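Local coordinates for aminopeptidase YwaD (Bacillus subtilis, PDB 6HC6), which catalyses the zinc-dependent hydrolysis that removes N-terminal amino acids such as arginine, lysine and leucine from peptides, at residues Asp86-Leu98 and Gly292-Tyr304. Sequence-based numbering, arbitrary orientation.
Sequences DVKVQRFNIPDRL and GAEELGLLGSSHY. With ZN (zinc ion), chain E.
Strand 86-93, carrying Gln90 and Phe92, runs across helix 299-304, which bears His303; the axes approach to 9.4 Å with 109° between their directions. Phe92 CB sits over the imidazole face of His303, 3.5 Å from the ring centroid and 11° off its normal, a CH-pi contact. The two rings are near parallel but displaced, and barely overlap. With CG between backbone N and carbonyl carbon (chi1 54°), the phenyl is directed at the helix start, where CZ meets Gly300 CA at 3.3 Å; Ala293 CB lies at the ring edge. Strand 86-93 is an outermost strand of the mixed eight-stranded sheet in the M28 peptidase domain, so the contact joins that border to the helix following the metal-binding loop, where Glu295 chelates a zinc ion through both carboxylate oxygens. Replacing Phe92 by alanine would keep CB over the imidazole but remove the ring, which would probably open a gap beside Gly300, Ala293 and Leu299. The extended Gln90 sets its amide perpendicular to the imidazole, CD at the ring edge 3.6 Å from His303 CD2, while OE1 accepts a hydrogen bond from Asn229 ND2 and lies at the edge of the Tyr304 ring, 3.3 Å from CD1. No direct hydrogen bond crosses; water joins Gln90 NE2 to Tyr304 O, and another links Arg91 O with His303 NE2. Farther along, Pro95 CD meets Leu299 CD1 at 3.6 Å, and Ile94 CD1 packs crosswise against Leu296 CD1.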
# COMPACT_ATOMS: atom_id res chain seq x y z
N ASP A 86 21.30 8.25 -10.56
CA ASP A 86 21.74 8.99 -9.39
C ASP A 86 20.77 8.70 -8.25
O ASP A 86 19.62 9.13 -8.28
CB ASP A 86 21.80 10.48 -9.70
CG ASP A 86 22.30 11.30 -8.53
OD1 ASP A 86 23.33 10.91 -7.93
OD2 ASP A 86 21.66 12.32 -8.20
N VAL A 87 21.23 7.98 -7.23
CA VAL A 87 20.35 7.36 -6.24
C VAL A 87 20.53 8.05 -4.90
O VAL A 87 21.66 8.27 -4.44
CB VAL A 87 20.64 5.85 -6.12
CG1 VAL A 87 19.78 5.24 -5.05
CG2 VAL A 87 20.40 5.16 -7.44
N LYS A 88 19.41 8.38 -4.25
CA LYS A 88 19.42 8.89 -2.89
C LYS A 88 18.42 8.09 -2.07
O LYS A 88 17.41 7.61 -2.59
CB LYS A 88 19.09 10.38 -2.81
CG LYS A 88 19.86 11.27 -3.81
CD LYS A 88 20.97 12.07 -3.16
CE LYS A 88 21.52 13.14 -4.11
NZ LYS A 88 22.38 12.56 -5.20
N VAL A 89 18.72 7.94 -0.78
CA VAL A 89 17.81 7.33 0.18
C VAL A 89 17.25 8.45 1.03
O VAL A 89 18.00 9.20 1.68
CB VAL A 89 18.51 6.27 1.05
CG1 VAL A 89 17.53 5.71 2.10
CG2 VAL A 89 19.06 5.15 0.19
N GLN A 90 15.93 8.59 1.01
CA GLN A 90 15.23 9.64 1.75
C GLN A 90 14.53 8.99 2.94
O GLN A 90 13.57 8.24 2.76
CB GLN A 90 14.23 10.35 0.84
CG GLN A 90 13.35 11.36 1.54
CD GLN A 90 12.37 12.02 0.59
OE1 GLN A 90 11.46 11.38 0.08
NE2 GLN A 90 12.57 13.32 0.35
N ARG A 91 14.98 9.31 4.15
CA ARG A 91 14.42 8.71 5.35
C ARG A 91 13.33 9.59 5.97
O ARG A 91 13.35 10.81 5.84
CB ARG A 91 15.52 8.45 6.38
CG ARG A 91 16.66 7.63 5.80
CD ARG A 91 17.64 7.16 6.88
NE ARG A 91 18.74 6.40 6.28
CZ ARG A 91 18.69 5.11 5.97
NH1 ARG A 91 17.59 4.41 6.20
NH2 ARG A 91 19.74 4.52 5.42
N PHE A 92 12.36 8.95 6.63
CA PHE A 92 11.29 9.70 7.28
C PHE A 92 10.74 8.90 8.44
O PHE A 92 10.74 7.67 8.42
CB PHE A 92 10.17 10.06 6.30
CG PHE A 92 9.59 8.87 5.58
CD1 PHE A 92 10.18 8.41 4.40
CD2 PHE A 92 8.45 8.25 6.05
CE1 PHE A 92 9.64 7.31 3.72
CE2 PHE A 92 7.90 7.15 5.37
CZ PHE A 92 8.50 6.67 4.22
N ASN A 93 10.26 9.61 9.46
CA ASN A 93 9.67 8.96 10.62
C ASN A 93 8.28 8.43 10.31
O ASN A 93 7.53 9.01 9.51
CB ASN A 93 9.59 9.92 11.81
CG ASN A 93 10.95 10.44 12.25
OD1 ASN A 93 11.98 9.83 11.97
ND2 ASN A 93 10.95 11.55 12.96
N ILE A 94 7.93 7.32 10.93
CA ILE A 94 6.58 6.77 10.79
C ILE A 94 6.05 6.45 12.18
O ILE A 94 6.82 6.48 13.15
CB ILE A 94 6.56 5.52 9.89
CG1 ILE A 94 7.33 4.37 10.54
CG2 ILE A 94 7.06 5.84 8.47
CD1 ILE A 94 7.27 3.09 9.74
N PRO A 95 4.75 6.15 12.34
CA PRO A 95 4.21 5.92 13.69
C PRO A 95 4.82 4.71 14.39
O PRO A 95 5.41 3.82 13.77
CB PRO A 95 2.72 5.70 13.44
CG PRO A 95 2.45 6.42 12.17
CD PRO A 95 3.67 6.20 11.34
N ASP A 96 4.65 4.69 15.71
CA ASP A 96 5.02 3.52 16.48
C ASP A 96 4.29 2.29 15.95
O ASP A 96 3.18 2.37 15.43
CB ASP A 96 4.68 3.71 17.96
CG ASP A 96 5.43 4.87 18.60
OD1 ASP A 96 6.50 5.27 18.07
OD2 ASP A 96 4.97 5.37 19.64
N ARG A 97 4.95 1.15 16.08
CA ARG A 97 4.42 -0.12 15.62
C ARG A 97 3.96 -0.90 16.85
O ARG A 97 4.72 -1.04 17.81
CB ARG A 97 5.47 -0.91 14.85
CG ARG A 97 5.03 -2.30 14.42
CD ARG A 97 6.03 -2.92 13.45
NE ARG A 97 7.42 -2.55 13.77
CZ ARG A 97 8.28 -3.34 14.40
NH1 ARG A 97 7.92 -4.55 14.80
NH2 ARG A 97 9.52 -2.91 14.64
N LEU A 98 2.73 -1.39 16.82
CA LEU A 98 2.15 -2.10 17.95
C LEU A 98 2.09 -3.59 17.66
O LEU A 98 1.67 -4.00 16.57
CB LEU A 98 0.74 -1.60 18.25
CG LEU A 98 0.57 -0.22 18.87
CD1 LEU A 98 -0.86 0.18 18.69
CD2 LEU A 98 0.94 -0.25 20.34
N GLY A 292 8.52 3.84 0.45
CA GLY A 292 8.30 3.03 1.63
C GLY A 292 6.98 3.35 2.30
O GLY A 292 6.35 4.37 2.02
N ALA A 293 6.53 2.45 3.18
CA ALA A 293 5.43 2.74 4.11
C ALA A 293 4.14 3.17 3.41
O ALA A 293 3.36 3.96 3.95
CB ALA A 293 5.84 3.80 5.14
N GLU A 294 3.87 2.66 2.22
CA GLU A 294 2.58 2.96 1.59
C GLU A 294 1.41 2.34 2.34
O GLU A 294 0.30 2.89 2.33
CB GLU A 294 2.59 2.47 0.15
CG GLU A 294 1.34 2.81 -0.67
CD GLU A 294 0.18 1.86 -0.46
OE1 GLU A 294 -0.97 2.27 -0.74
OE2 GLU A 294 0.40 0.72 0.02
N GLU A 295 1.61 1.17 2.95
CA GLU A 295 0.48 0.45 3.51
C GLU A 295 -0.04 1.11 4.77
O GLU A 295 -1.14 0.79 5.21
CB GLU A 295 0.85 -1.02 3.78
CG GLU A 295 1.24 -1.85 2.54
CD GLU A 295 0.03 -2.25 1.66
OE1 GLU A 295 -1.09 -1.74 1.85
OE2 GLU A 295 0.23 -3.07 0.74
N LEU A 296 0.73 2.05 5.33
CA LEU A 296 0.30 2.79 6.50
C LEU A 296 -0.45 4.06 6.14
O LEU A 296 -0.79 4.83 7.04
CB LEU A 296 1.52 3.15 7.36
CG LEU A 296 2.25 1.96 7.98
CD1 LEU A 296 3.40 2.51 8.82
CD2 LEU A 296 1.28 1.19 8.87
N GLY A 297 -0.68 4.31 4.85
CA GLY A 297 -1.40 5.50 4.45
C GLY A 297 -0.56 6.43 3.57
O GLY A 297 -0.58 7.65 3.76
N LEU A 298 0.17 5.85 2.62
CA LEU A 298 0.93 6.64 1.64
C LEU A 298 2.01 7.47 2.32
O LEU A 298 2.27 8.60 1.92
CB LEU A 298 -0.00 7.55 0.82
CG LEU A 298 -1.32 6.94 0.37
CD1 LEU A 298 -2.09 7.90 -0.55
CD2 LEU A 298 -1.05 5.59 -0.33
N LEU A 299 2.63 6.93 3.37
CA LEU A 299 3.50 7.79 4.17
C LEU A 299 4.75 8.21 3.41
O LEU A 299 5.23 9.34 3.59
CB LEU A 299 3.89 7.10 5.47
CG LEU A 299 2.70 6.81 6.39
CD1 LEU A 299 3.21 6.32 7.74
CD2 LEU A 299 1.81 8.03 6.56
N GLY A 300 5.29 7.33 2.57
CA GLY A 300 6.49 7.66 1.84
C GLY A 300 6.24 8.63 0.70
O GLY A 300 7.00 9.58 0.52
N SER A 301 5.19 8.39 -0.09
CA SER A 301 4.89 9.33 -1.16
C SER A 301 4.42 10.67 -0.62
O SER A 301 4.75 11.73 -1.19
CB SER A 301 3.86 8.73 -2.13
OG SER A 301 2.71 8.32 -1.43
N SER A 302 3.67 10.67 0.49
CA SER A 302 3.29 11.95 1.10
C SER A 302 4.52 12.72 1.56
O SER A 302 4.63 13.93 1.31
CB SER A 302 2.35 11.71 2.29
OG SER A 302 1.10 11.23 1.85
N HIS A 303 5.46 12.04 2.22
CA HIS A 303 6.70 12.70 2.62
C HIS A 303 7.43 13.24 1.40
O HIS A 303 7.89 14.39 1.39
CB HIS A 303 7.60 11.73 3.37
CG HIS A 303 8.88 12.35 3.86
ND1 HIS A 303 8.97 13.02 5.06
CD2 HIS A 303 10.11 12.41 3.30
CE1 HIS A 303 10.20 13.47 5.22
NE2 HIS A 303 10.92 13.11 4.16
N TYR A 304 7.55 12.42 0.36
CA TYR A 304 8.30 12.81 -0.83
C TYR A 304 7.70 14.05 -1.48
O TYR A 304 8.41 15.02 -1.76
CB TYR A 304 8.34 11.65 -1.84
CG TYR A 304 9.15 12.02 -3.06
CD1 TYR A 304 10.53 11.94 -3.03
CD2 TYR A 304 8.55 12.53 -4.21
CE1 TYR A 304 11.30 12.31 -4.12
CE2 TYR A 304 9.31 12.92 -5.31
CZ TYR A 304 10.68 12.80 -5.25
OH TYR A 304 11.47 13.15 -6.33
ZN ZN E . -1.80 -2.96 -0.01
O HOH W 1 11.21 15.00 -1.73
O HOH W 2 13.63 13.53 4.22
O HOH W 3 -1.00 -1.22 -1.29